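Local coordinates for protein 2-aminomuconate 6-semialdehyde dehydrogenase (Burkholderia cenocepacia, PDB 4U3W) that probably oxidises 2-aminomuconate 6-semialdehyde to 2-aminomuconate with NAD+, at residues C306-R311 / N463-R468; G376-G381 / G387-P392; R25-G30 / V211-G216; G293-S298 / K327-A332. One frame throughout, in Å; residues are numbered along the deposited sequence.

Contact 1: C306-R311 / N463-R468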
loop_
_atom_site.group_PDB
_atom_site.type_symbol
_atom_site.label_atom_id
_atom_site.label_comp_id
_atom_site.label_asym_id
_atom_site.label_seq_id
_atom_site.Cartn_x
_atom_site.Cartn_y
_atom_site.Cartn_z
ATOM N N CYS A 306 1.440 8.478 -30.126
ATOM C CA CYS A 306 0.180 7.732 -29.987
ATOM C C CYS A 306 -0.860 8.559 -29.235
ATOM O O CYS A 306 -2.078 8.352 -29.371
ATOM C CB CYS A 306 0.415 6.390 -29.263
ATOM S SG CYS A 306 1.040 6.501 -27.563
ATOM N N LEU A 307 -0.342 9.487 -28.436
ATOM C CA LEU A 307 -1.151 10.333 -27.552
ATOM C C LEU A 307 -1.708 11.614 -28.195
ATOM O O LEU A 307 -2.448 12.398 -27.528
ATOM C CB LEU A 307 -0.314 10.710 -26.355
ATOM C CG LEU A 307 0.253 9.549 -25.514
ATOM C CD1 LEU A 307 1.330 10.069 -24.575
ATOM C CD2 LEU A 307 -0.890 8.839 -24.742
ATOM N N CYS A 308 -1.350 11.854 -29.453
ATOM C CA CYS A 308 -1.786 13.118 -30.095
ATOM C C CYS A 308 -3.285 13.214 -30.240
ATOM O O CYS A 308 -3.982 12.206 -30.319
ATOM C CB CYS A 308 -1.131 13.316 -31.489
ATOM S SG CYS A 308 0.566 13.897 -31.297
ATOM N N SER A 309 -3.781 14.457 -30.224
ATOM C CA SER A 309 -5.187 14.722 -30.365
ATOM C C SER A 309 -5.521 14.909 -31.845
ATOM O O SER A 309 -5.240 15.964 -32.406
ATOM C CB SER A 309 -5.590 15.993 -29.567
ATOM O OG SER A 309 -4.874 17.124 -30.066
ATOM N N GLU A 310 -6.161 13.914 -32.468
ATOM C CA GLU A 310 -6.588 14.066 -33.848
ATOM C C GLU A 310 -8.057 14.474 -33.941
ATOM O O GLU A 310 -8.489 14.863 -35.017
ATOM C CB GLU A 310 -6.318 12.754 -34.653
ATOM C CG GLU A 310 -4.807 12.555 -34.812
ATOM C CD GLU A 310 -4.413 11.384 -35.780
ATOM O OE1 GLU A 310 -5.306 10.627 -36.233
ATOM O OE2 GLU A 310 -3.213 11.262 -36.085
ATOM N N ARG A 311 -8.807 14.412 -32.815
ATOM C CA ARG A 311 -10.181 14.952 -32.730
ATOM C C ARG A 311 -10.129 16.067 -31.702
ATOM O O ARG A 311 -9.470 15.930 -30.655
ATOM C CB ARG A 311 -11.239 13.915 -32.276
ATOM C CG ARG A 311 -11.345 12.643 -33.151
ATOM C CD ARG A 311 -12.410 11.695 -32.608
ATOM N NE ARG A 311 -11.929 10.901 -31.441
ATOM C CZ ARG A 311 -12.722 10.504 -30.444
ATOM N NH1 ARG A 311 -14.003 10.867 -30.429
ATOM N NH2 ARG A 311 -12.240 9.762 -29.446
ATOM N N ASN A 463 -6.296 20.482 -18.354
ATOM C CA ASN A 463 -5.434 21.624 -18.575
ATOM C C ASN A 463 -3.952 21.251 -18.748
ATOM O O ASN A 463 -3.062 21.966 -18.294
ATOM C CB ASN A 463 -5.624 22.678 -17.419
ATOM C CG ASN A 463 -7.062 23.206 -17.358
ATOM O OD1 ASN A 463 -7.741 23.252 -18.390
ATOM N ND2 ASN A 463 -7.539 23.571 -16.151
ATOM N N ALA A 464 -3.690 20.132 -19.432
ATOM C CA ALA A 464 -2.357 19.671 -19.661
ATOM C C ALA A 464 -2.410 18.615 -20.807
ATOM O O ALA A 464 -3.478 18.262 -21.272
ATOM C CB ALA A 464 -1.750 19.060 -18.365
ATOM N N TRP A 465 -1.247 18.133 -21.198
ATOM C CA TRP A 465 -1.136 17.062 -22.181
ATOM C C TRP A 465 0.279 16.445 -22.083
ATOM O O TRP A 465 1.271 17.153 -21.911
ATOM C CB TRP A 465 -1.437 17.585 -23.600
ATOM C CG TRP A 465 -1.272 16.499 -24.667
ATOM C CD1 TRP A 465 -2.127 15.466 -24.929
ATOM C CD2 TRP A 465 -0.141 16.323 -25.531
ATOM N NE1 TRP A 465 -1.607 14.658 -25.962
ATOM C CE2 TRP A 465 -0.395 15.169 -26.346
ATOM C CE3 TRP A 465 1.039 17.037 -25.729
ATOM C CZ2 TRP A 465 0.499 14.716 -27.322
ATOM C CZ3 TRP A 465 1.939 16.581 -26.708
ATOM C CH2 TRP A 465 1.656 15.407 -27.489
ATOM N N PHE A 466 0.335 15.123 -22.130
ATOM C CA PHE A 466 1.599 14.369 -22.184
ATOM C C PHE A 466 2.515 14.767 -21.003
ATOM O O PHE A 466 3.707 15.031 -21.175
ATOM C CB PHE A 466 2.264 14.573 -23.548
ATOM C CG PHE A 466 3.336 13.529 -23.910
ATOM C CD1 PHE A 466 3.455 12.342 -23.212
ATOM C CD2 PHE A 466 4.176 13.745 -24.983
ATOM C CE1 PHE A 466 4.436 11.394 -23.542
ATOM C CE2 PHE A 466 5.165 12.782 -25.343
ATOM C CZ PHE A 466 5.280 11.620 -24.619
ATOM N N VAL A 467 1.917 14.814 -19.806
ATOM C CA VAL A 467 2.647 14.926 -18.535
ATOM C C VAL A 467 2.710 13.552 -17.923
ATOM O O VAL A 467 1.684 12.985 -17.516
ATOM C CB VAL A 467 1.973 15.906 -17.573
ATOM C CG1 VAL A 467 2.628 15.822 -16.172
ATOM C CG2 VAL A 467 2.086 17.295 -18.176
ATOM N N ARG A 468 3.918 13.016 -17.865
ATOM C CA ARG A 468 4.100 11.624 -17.527
ATOM C C ARG A 468 4.873 11.431 -16.228
ATOM O O ARG A 468 6.109 11.462 -16.222
ATOM C CB ARG A 468 4.813 10.922 -18.678
ATOM C CG ARG A 468 3.977 10.887 -19.955
ATOM C CD ARG A 468 3.020 9.676 -19.953
ATOM N NE ARG A 468 3.754 8.411 -19.816
ATOM C CZ ARG A 468 3.817 7.706 -18.684
ATOM N NH1 ARG A 468 3.172 8.123 -17.593
ATOM N NH2 ARG A 468 4.513 6.576 -18.643
#
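Trp465 offers its indole N-H to the carbonyl oxygen of Leu307, joining two loops of the catalytic domain of the aldehyde dehydrogenase fold: the one leading into strand 309-315 and the one that follows strand 459-462. The bond from Trp465 NE1 to Leu307 O is 2.9 Å long and nearly straight, with 161° at the hydrogen. Leu307 O lies almost in the indole plane, whereas the donor stands well above the carbonyl plane, 53° out of it. Cys308 comes obliquely to the six-membered part of the indole, its SG 4.1 Å from Trp465 CZ2 in a sulfur-aromatic contact. Leu307 CD1 meets Phe466 CD1 at 3.4 Å, and these two side chains cross at about a right angle. With CG of Trp465 anti to its own nitrogen (chi1 178°), the indole extends across to Leu307, and Phe466 CB packs on one of its faces. In the next shell, Asn277 ND2 bonds both Cys306 O and Cys308 O. This ties down the turn after Cys306, which matches in sequence the position where the family carries its nucleophilic cysteine. The backbone carbonyl Trp465 O accepts a bond from Arg296 NH1.

Contact 2: G376-G381 / G387-P392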
loop_
_atom_site.group_PDB
_atom_site.type_symbol
_atom_site.label_atom_id
_atom_site.label_comp_id
_atom_site.label_asym_id
_atom_site.label_seq_id
_atom_site.Cartn_x
_atom_site.Cartn_y
_atom_site.Cartn_z
ATOM N N GLY A 376 -1.209 19.304 -47.398
ATOM C CA GLY A 376 -0.285 18.824 -48.430
ATOM C C GLY A 376 1.130 18.927 -47.923
ATOM O O GLY A 376 1.347 19.162 -46.745
ATOM N N ALA A 377 2.084 18.711 -48.806
ATOM C CA ALA A 377 3.509 18.779 -48.522
ATOM C C ALA A 377 4.068 20.169 -48.831
ATOM O O ALA A 377 3.619 20.816 -49.761
ATOM C CB ALA A 377 4.259 17.737 -49.349
ATOM N N PRO A 378 5.099 20.597 -48.094
ATOM C CA PRO A 378 5.714 21.839 -48.575
ATOM C C PRO A 378 6.477 21.631 -49.873
ATOM O O PRO A 378 6.722 20.504 -50.327
ATOM C CB PRO A 378 6.675 22.199 -47.443
ATOM C CG PRO A 378 7.057 20.857 -46.855
ATOM C CD PRO A 378 5.747 20.095 -46.880
ATOM N N SER A 379 6.858 22.717 -50.514
ATOM C CA SER A 379 7.700 22.602 -51.693
ATOM C C SER A 379 8.968 23.481 -51.482
ATOM O O SER A 379 8.874 24.740 -51.452
ATOM C CB SER A 379 6.871 23.030 -52.912
ATOM O OG SER A 379 7.668 23.123 -54.022
ATOM N N PHE A 380 10.135 22.835 -51.379
ATOM C CA PHE A 380 11.398 23.513 -51.031
ATOM C C PHE A 380 12.281 23.852 -52.232
ATOM O O PHE A 380 13.025 24.811 -52.192
ATOM C CB PHE A 380 12.252 22.647 -50.082
ATOM C CG PHE A 380 11.630 22.412 -48.716
ATOM C CD1 PHE A 380 11.601 23.427 -47.792
ATOM C CD2 PHE A 380 11.173 21.152 -48.351
ATOM C CE1 PHE A 380 11.054 23.235 -46.509
ATOM C CE2 PHE A 380 10.652 20.923 -47.068
ATOM C CZ PHE A 380 10.613 21.935 -46.152
ATOM N N GLY A 381 12.290 23.007 -53.257
ATOM C CA GLY A 381 13.169 23.264 -54.387
ATOM C C GLY A 381 14.607 22.841 -54.167
ATOM O O GLY A 381 15.513 23.279 -54.869
ATOM N N GLY A 387 12.833 14.252 -48.961
ATOM C CA GLY A 387 12.430 13.773 -47.635
ATOM C C GLY A 387 10.917 13.580 -47.525
ATOM O O GLY A 387 10.204 13.349 -48.542
ATOM N N ALA A 388 10.408 13.656 -46.294
ATOM C CA ALA A 388 9.040 13.192 -46.052
ATOM C C ALA A 388 8.232 14.227 -45.345
ATOM O O ALA A 388 7.491 13.899 -44.403
ATOM C CB ALA A 388 9.047 11.852 -45.223
ATOM N N PHE A 389 8.357 15.493 -45.768
ATOM C CA PHE A 389 7.648 16.574 -45.061
ATOM C C PHE A 389 6.181 16.710 -45.430
ATOM O O PHE A 389 5.806 16.548 -46.591
ATOM C CB PHE A 389 8.318 17.945 -45.324
ATOM C CG PHE A 389 9.681 18.077 -44.718
ATOM C CD1 PHE A 389 9.822 18.556 -43.413
ATOM C CD2 PHE A 389 10.814 17.693 -45.436
ATOM C CE1 PHE A 389 11.067 18.715 -42.836
ATOM C CE2 PHE A 389 12.083 17.820 -44.859
ATOM C CZ PHE A 389 12.206 18.326 -43.542
ATOM N N VAL A 390 5.362 17.042 -44.438
ATOM C CA VAL A 390 3.996 17.491 -44.735
ATOM C C VAL A 390 3.644 18.615 -43.799
ATOM O O VAL A 390 4.256 18.777 -42.735
ATOM C CB VAL A 390 2.913 16.400 -44.590
ATOM C CG1 VAL A 390 3.195 15.194 -45.512
ATOM C CG2 VAL A 390 2.819 15.950 -43.145
ATOM N N MET A 391 2.680 19.443 -44.228
ATOM C CA MET A 391 2.332 20.650 -43.452
ATOM C C MET A 391 1.340 20.331 -42.328
ATOM O O MET A 391 0.496 19.436 -42.468
ATOM C CB MET A 391 1.739 21.766 -44.365
ATOM C CG MET A 391 2.694 22.363 -45.421
ATOM S SD MET A 391 4.313 22.899 -44.820
ATOM C CE MET A 391 3.926 24.474 -44.099
ATOM N N PRO A 392 1.429 21.086 -41.208
ATOM C CA PRO A 392 0.395 21.012 -40.166
ATOM C C PRO A 392 -0.991 21.238 -40.761
ATOM O O PRO A 392 -1.161 22.184 -41.503
ATOM C CB PRO A 392 0.727 22.190 -39.214
ATOM C CG PRO A 392 2.072 22.694 -39.599
ATOM C CD PRO A 392 2.383 22.194 -41.000
#
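Two extended but irregular backbone pieces, Gly376-Pro378 and Phe389-Met391, pass each other, coming as close as 4.0 Å between Ala377 CA and Val390 CA, and are tied by a nearly straight bond from Met391 N to Gly376 O (2.9 Å, 170° at the hydrogen). Pro378 lies between two side chains of the returning segment. Its CG rests on Phe389 CB at 3.5 Å, and its CB touches Met391 SD at 3.6 Å. In the conformer described here, the methionine chain bends at both chi2 and chi3, which folds the sulfur back over the proline ring. Farther along, Phe380 turns the edge of its ring to the face of Phe389 in a T-shaped pair, with centroids 5.2 Å apart and planes at 74°. Phe380 CE2 leads the approach, 3.6 Å from Phe389 CD2, while CZ stands over the ring centre. Pro378 CB also sits above one face of Phe380, so proline and both rings form one small apolar cluster. Asp385 receives the backbone N-H groups of Phe380 and Gly381, and Arg354 of helix 351-366 donates to Phe389 O. The whole is a long, irregular beta-hairpin connection between the antiparallel neighbours 370-373 and 393-396, at the edge of the seven-stranded sheet.

Contact 3: R25-G30 / V211-G216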
loop_
_atom_site.group_PDB
_atom_site.type_symbol
_atom_site.label_atom_id
_atom_site.label_comp_id
_atom_site.label_asym_id
_atom_site.label_seq_id
_atom_site.Cartn_x
_atom_site.Cartn_y
_atom_site.Cartn_z
ATOM N N ARG A 25 25.266 -3.196 -36.505
ATOM C CA ARG A 25 25.283 -4.610 -36.143
ATOM C C ARG A 25 24.354 -4.924 -34.963
ATOM O O ARG A 25 23.955 -4.006 -34.195
ATOM C CB ARG A 25 26.732 -5.024 -35.815
ATOM C CG ARG A 25 27.720 -4.964 -37.026
ATOM C CD ARG A 25 29.154 -5.271 -36.538
ATOM N NE ARG A 25 30.145 -5.196 -37.620
ATOM C CZ ARG A 25 30.711 -4.068 -38.034
ATOM N NH1 ARG A 25 30.396 -2.907 -37.432
ATOM N NH2 ARG A 25 31.619 -4.102 -39.025
ATOM N N HIS A 26 23.960 -6.200 -34.869
ATOM C CA HIS A 26 23.280 -6.747 -33.719
ATOM C C HIS A 26 24.247 -6.754 -32.540
ATOM O O HIS A 26 25.467 -6.699 -32.730
ATOM C CB HIS A 26 22.769 -8.196 -33.970
ATOM C CG HIS A 26 22.148 -8.370 -35.316
ATOM N ND1 HIS A 26 20.957 -7.775 -35.668
ATOM C CD2 HIS A 26 22.597 -9.046 -36.419
ATOM C CE1 HIS A 26 20.701 -8.051 -36.950
ATOM N NE2 HIS A 26 21.662 -8.854 -37.412
ATOM N N TYR A 27 23.708 -6.868 -31.335
ATOM C CA TYR A 27 24.555 -7.020 -30.145
ATOM C C TYR A 27 24.069 -8.245 -29.413
ATOM O O TYR A 27 22.974 -8.244 -28.858
ATOM C CB TYR A 27 24.510 -5.781 -29.238
ATOM C CG TYR A 27 25.442 -5.892 -28.024
ATOM C CD1 TYR A 27 26.814 -5.734 -28.169
ATOM C CD2 TYR A 27 24.941 -6.120 -26.741
ATOM C CE1 TYR A 27 27.695 -5.836 -27.052
ATOM C CE2 TYR A 27 25.832 -6.257 -25.579
ATOM C CZ TYR A 27 27.206 -6.100 -25.781
ATOM O OH TYR A 27 28.112 -6.183 -24.750
ATOM N N ILE A 28 24.855 -9.331 -29.458
ATOM C CA ILE A 28 24.367 -10.593 -28.906
ATOM C C ILE A 28 25.417 -11.268 -28.027
ATOM O O ILE A 28 26.560 -11.454 -28.463
ATOM C CB ILE A 28 23.927 -11.535 -30.075
ATOM C CG1 ILE A 28 22.766 -10.896 -30.881
ATOM C CG2 ILE A 28 23.563 -12.920 -29.582
ATOM C CD1 ILE A 28 22.391 -11.744 -32.174
ATOM N N ASN A 29 25.047 -11.606 -26.795
ATOM C CA ASN A 29 25.970 -12.284 -25.882
ATOM C C ASN A 29 27.297 -11.518 -25.721
ATOM O O ASN A 29 28.385 -12.100 -25.834
ATOM C CB ASN A 29 26.243 -13.751 -26.350
ATOM C CG ASN A 29 26.648 -14.654 -25.193
ATOM O OD1 ASN A 29 26.340 -14.360 -24.026
ATOM N ND2 ASN A 29 27.278 -15.790 -25.505
ATOM N N GLY A 30 27.206 -10.208 -25.541
ATOM C CA GLY A 30 28.380 -9.417 -25.227
ATOM C C GLY A 30 29.248 -9.009 -26.398
ATOM O O GLY A 30 30.307 -8.438 -26.197
ATOM N N VAL A 211 26.827 1.428 -25.016
ATOM C CA VAL A 211 26.903 1.812 -23.593
ATOM C C VAL A 211 26.831 0.562 -22.699
ATOM O O VAL A 211 27.642 0.428 -21.751
ATOM C CB VAL A 211 25.794 2.855 -23.208
ATOM C CG1 VAL A 211 25.757 3.026 -21.662
ATOM C CG2 VAL A 211 26.119 4.191 -23.874
ATOM N N MET A 212 25.877 -0.337 -22.978
ATOM C CA MET A 212 25.777 -1.629 -22.276
ATOM C C MET A 212 27.127 -2.356 -22.252
ATOM O O MET A 212 27.551 -2.905 -21.226
ATOM C CB MET A 212 24.733 -2.591 -22.941
ATOM C CG MET A 212 23.289 -2.029 -23.015
ATOM S SD MET A 212 22.647 -1.723 -21.322
ATOM C CE MET A 212 20.968 -1.203 -21.679
ATOM N N HIS A 213 27.751 -2.400 -23.423
ATOM C CA HIS A 213 29.056 -3.017 -23.611
ATOM C C HIS A 213 30.151 -2.291 -22.813
ATOM O O HIS A 213 30.944 -2.931 -22.125
ATOM C CB HIS A 213 29.416 -3.012 -25.106
ATOM C CG HIS A 213 30.574 -3.899 -25.433
ATOM N ND1 HIS A 213 30.546 -5.256 -25.203
ATOM C CD2 HIS A 213 31.792 -3.633 -25.962
ATOM C CE1 HIS A 213 31.697 -5.792 -25.570
ATOM N NE2 HIS A 213 32.468 -4.832 -26.047
ATOM N N ASP A 214 30.174 -0.954 -22.890
ATOM C CA ASP A 214 31.233 -0.201 -22.236
ATOM C C ASP A 214 31.136 -0.266 -20.702
ATOM O O ASP A 214 32.167 -0.317 -20.020
ATOM C CB ASP A 214 31.250 1.255 -22.727
ATOM C CG ASP A 214 31.874 1.404 -24.112
ATOM O OD1 ASP A 214 32.546 0.447 -24.593
ATOM O OD2 ASP A 214 31.683 2.480 -24.739
ATOM N N VAL A 215 29.937 -0.346 -20.141
ATOM C CA VAL A 215 29.854 -0.445 -18.698
ATOM C C VAL A 215 30.060 -1.906 -18.248
ATOM O O VAL A 215 30.175 -2.192 -17.063
ATOM C CB VAL A 215 28.511 0.107 -18.142
ATOM C CG1 VAL A 215 28.283 1.545 -18.659
ATOM C CG2 VAL A 215 27.352 -0.770 -18.541
ATOM N N GLY A 216 30.100 -2.832 -19.203
ATOM C CA GLY A 216 30.406 -4.218 -18.873
ATOM C C GLY A 216 29.243 -5.005 -18.306
ATOM O O GLY A 216 29.440 -5.920 -17.515
HETATM O O HOH W 1 26.809 -5.841 -22.336
#
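His213, near the C-terminal end of helix 203-214, reaches across to Tyr27 on strand 23-28. Its CG is anti to its own nitrogen (chi1 -167°), which directs the imidazole toward the strand. CB already lies 3.4 Å from Tyr27 OH, and CG stands at the same distance from that oxygen. The next atom, ND1, hydrogen-bonds Tyr27 OH at 2.6 Å. The hydroxyl lies in the imidazole plane, and ND1 in turn lies at the edge of the tyrosine ring, near its plane, with the two rings inclined at 75°. Beyond ND1, CE1 comes 3.1 Å from Gly30 O, at the turn after the strand. Tyr27 itself is buried, its ring resting on Phe222 and Leu224 of strand 222-224 and meeting the ring of Phe32. One water also bonds Tyr27 OH, at 2.8 Å, and makes a weak link to Met212 O in the last turn of the helix, just before the Schellman motif at Gly216. A largely apolar ring thus ends in a hydroxyl served by two polar partners, an imidazole nitrogen and a water, and the short bond to ND1 probably fixes the rotation of the exposed imidazole and couples its protonation to that of the hydroxyl.

Contact 4: G293-S298 / K327-A332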
loop_
_atom_site.group_PDB
_atom_site.type_symbol
_atom_site.label_atom_id
_atom_site.label_comp_id
_atom_site.label_asym_id
_atom_site.label_seq_id
_atom_site.Cartn_x
_atom_site.Cartn_y
_atom_site.Cartn_z
ATOM N N GLY A 293 -2.168 24.616 -25.989
ATOM C CA GLY A 293 -2.141 23.204 -25.566
ATOM C C GLY A 293 -2.544 22.284 -26.726
ATOM O O GLY A 293 -1.960 21.200 -26.917
ATOM N N VAL A 294 -3.578 22.700 -27.451
ATOM C CA VAL A 294 -4.051 21.912 -28.609
ATOM C C VAL A 294 -3.073 21.990 -29.779
ATOM O O VAL A 294 -2.873 20.984 -30.502
ATOM C CB VAL A 294 -5.474 22.389 -29.006
ATOM C CG1 VAL A 294 -5.920 21.818 -30.432
ATOM C CG2 VAL A 294 -6.438 21.976 -27.911
ATOM N N LEU A 295 -2.406 23.136 -29.955
ATOM C CA LEU A 295 -1.285 23.173 -30.920
ATOM C C LEU A 295 -0.277 22.079 -30.586
ATOM O O LEU A 295 0.137 21.270 -31.445
ATOM C CB LEU A 295 -0.586 24.533 -30.912
ATOM C CG LEU A 295 0.362 24.783 -32.107
ATOM C CD1 LEU A 295 -0.451 25.165 -33.337
ATOM C CD2 LEU A 295 1.408 25.876 -31.825
ATOM N N ARG A 296 0.083 22.015 -29.311
ATOM C CA ARG A 296 1.032 21.020 -28.819
ATOM C C ARG A 296 0.543 19.587 -29.016
ATOM O O ARG A 296 1.285 18.710 -29.497
ATOM C CB ARG A 296 1.260 21.215 -27.307
ATOM C CG ARG A 296 2.551 21.821 -26.815
ATOM C CD ARG A 296 2.720 21.610 -25.253
ATOM N NE ARG A 296 3.626 20.488 -24.953
ATOM C CZ ARG A 296 3.391 19.464 -24.121
ATOM N NH1 ARG A 296 2.246 19.371 -23.447
ATOM N NH2 ARG A 296 4.328 18.528 -23.949
ATOM N N SER A 297 -0.681 19.311 -28.572
ATOM C CA SER A 297 -1.174 17.914 -28.553
ATOM C C SER A 297 -1.461 17.462 -29.990
ATOM O O SER A 297 -1.490 16.266 -30.275
ATOM C CB SER A 297 -2.425 17.746 -27.670
ATOM O OG SER A 297 -3.525 18.558 -28.117
ATOM N N SER A 298 -1.645 18.403 -30.908
ATOM C CA SER A 298 -1.862 18.010 -32.294
ATOM C C SER A 298 -0.599 17.874 -33.157
ATOM O O SER A 298 -0.570 17.021 -34.072
ATOM C CB SER A 298 -2.829 18.983 -33.013
ATOM O OG SER A 298 -4.070 19.076 -32.302
ATOM N N LYS A 327 -5.340 28.300 -36.159
ATOM C CA LYS A 327 -4.868 28.408 -37.543
ATOM C C LYS A 327 -3.632 29.314 -37.597
ATOM O O LYS A 327 -2.614 28.964 -38.197
ATOM C CB LYS A 327 -5.991 28.934 -38.456
ATOM C CG LYS A 327 -5.549 29.220 -39.895
ATOM C CD LYS A 327 -6.681 29.858 -40.721
ATOM C CE LYS A 327 -6.190 30.158 -42.137
ATOM N NZ LYS A 327 -7.282 30.632 -43.054
ATOM N N GLU A 328 -3.737 30.483 -36.976
ATOM C CA GLU A 328 -2.625 31.431 -36.908
ATOM C C GLU A 328 -1.352 30.843 -36.253
ATOM O O GLU A 328 -0.246 30.998 -36.768
ATOM C CB GLU A 328 -3.105 32.713 -36.181
ATOM C CG GLU A 328 -2.042 33.746 -35.913
ATOM C CD GLU A 328 -2.602 34.988 -35.225
ATOM O OE1 GLU A 328 -3.783 35.347 -35.470
ATOM O OE2 GLU A 328 -1.872 35.584 -34.404
ATOM N N GLN A 329 -1.478 30.133 -35.138
ATOM C CA GLN A 329 -0.294 29.516 -34.534
ATOM C C GLN A 329 0.278 28.364 -35.374
ATOM O O GLN A 329 1.510 28.122 -35.397
ATOM C CB GLN A 329 -0.635 29.008 -33.115
ATOM C CG GLN A 329 -1.023 30.183 -32.141
ATOM C CD GLN A 329 -1.048 29.756 -30.670
ATOM O OE1 GLN A 329 -0.555 28.694 -30.312
ATOM N NE2 GLN A 329 -1.664 30.597 -29.807
ATOM N N ALA A 330 -0.614 27.606 -35.991
ATOM C CA ALA A 330 -0.174 26.482 -36.845
ATOM C C ALA A 330 0.595 27.007 -38.069
ATOM O O ALA A 330 1.592 26.432 -38.481
ATOM C CB ALA A 330 -1.386 25.641 -37.283
ATOM N N GLN A 331 0.124 28.116 -38.640
ATOM C CA GLN A 331 0.839 28.723 -39.764
ATOM C C GLN A 331 2.149 29.419 -39.319
ATOM O O GLN A 331 3.016 29.712 -40.154
ATOM C CB GLN A 331 -0.074 29.676 -40.510
ATOM C CG GLN A 331 -1.221 28.946 -41.210
ATOM C CD GLN A 331 -2.130 29.875 -41.997
ATOM O OE1 GLN A 331 -2.134 31.109 -41.804
ATOM N NE2 GLN A 331 -2.930 29.288 -42.876
ATOM N N ALA A 332 2.323 29.657 -38.017
ATOM C CA ALA A 332 3.603 30.181 -37.548
ATOM C C ALA A 332 4.634 29.059 -37.288
ATOM O O ALA A 332 5.803 29.317 -37.059
ATOM C CB ALA A 332 3.403 31.050 -36.277
#
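Val294 O is gripped twice, by Ser298 N and by Ser298 OG, each at 2.9 Å and arriving from opposite faces of the carbonyl plane. This bifurcated acceptor lies in helix 287-299, the helical part of the beta-alpha-beta crossover from strand 277-281 to its parallel neighbour 309-315 in the catalytic domain. Ser298 OG also bonds Ser309 OG, so the helix is held to the strand that follows it. The same helix packs against helix 319-331, which comes next after that strand, and here the meeting is apolar. The two backbones come nearest at Leu295 and Ala330, with CA atoms 6.9 Å apart. Leu295 carries the contact. With its CG anti to its own nitrogen (chi1 -166°), the isobutyl group extends toward the second helix and straddles two consecutive residues. One methyl, CD1, presses on the helix backbone, 3.6 Å from Ala330 N, and lies 4.1 Å from Ala330 CB. The other methyl, CD2, turns to Gln329, whose extended chain passes obliquely alongside. The foot of that chain, Gln329 CB, is nearly equidistant from both methyls. Around this pair, Leu326 packs on both Val294 and Leu295, Val291 touches Gln329, and Phe299 touches Ala330, continuing the helix-helix interface to either side. Farther out along the glutamine, the amide oxygen Gln329 OE1 lies 3.8 Å from Leu295 CD2.

Overall arrangement
Contact 1 is the buried one; contacts 2, 3 and 4 are partly buried and lie farther from the centre of the chain. Contacts 1 and 4 touch: strand 309-315 of contact 1 lies in the chain between the two helices of contact 4, Ser309 OG pairs with Ser297 OG, and Ser297 CB packs on the Trp465 indole. Contact 2 meets contact 4 only lightly, where Pro392 packs on Ala330. Contact 3 stands apart, about 35 Å between centres from contact 1 and across the chain's centre. The chemistry shifts accordingly: an indole-carbonyl bond inside, methyls between helices, proline and aromatic rings in the hairpin, and a tyrosine-histidine bond with water on the far side.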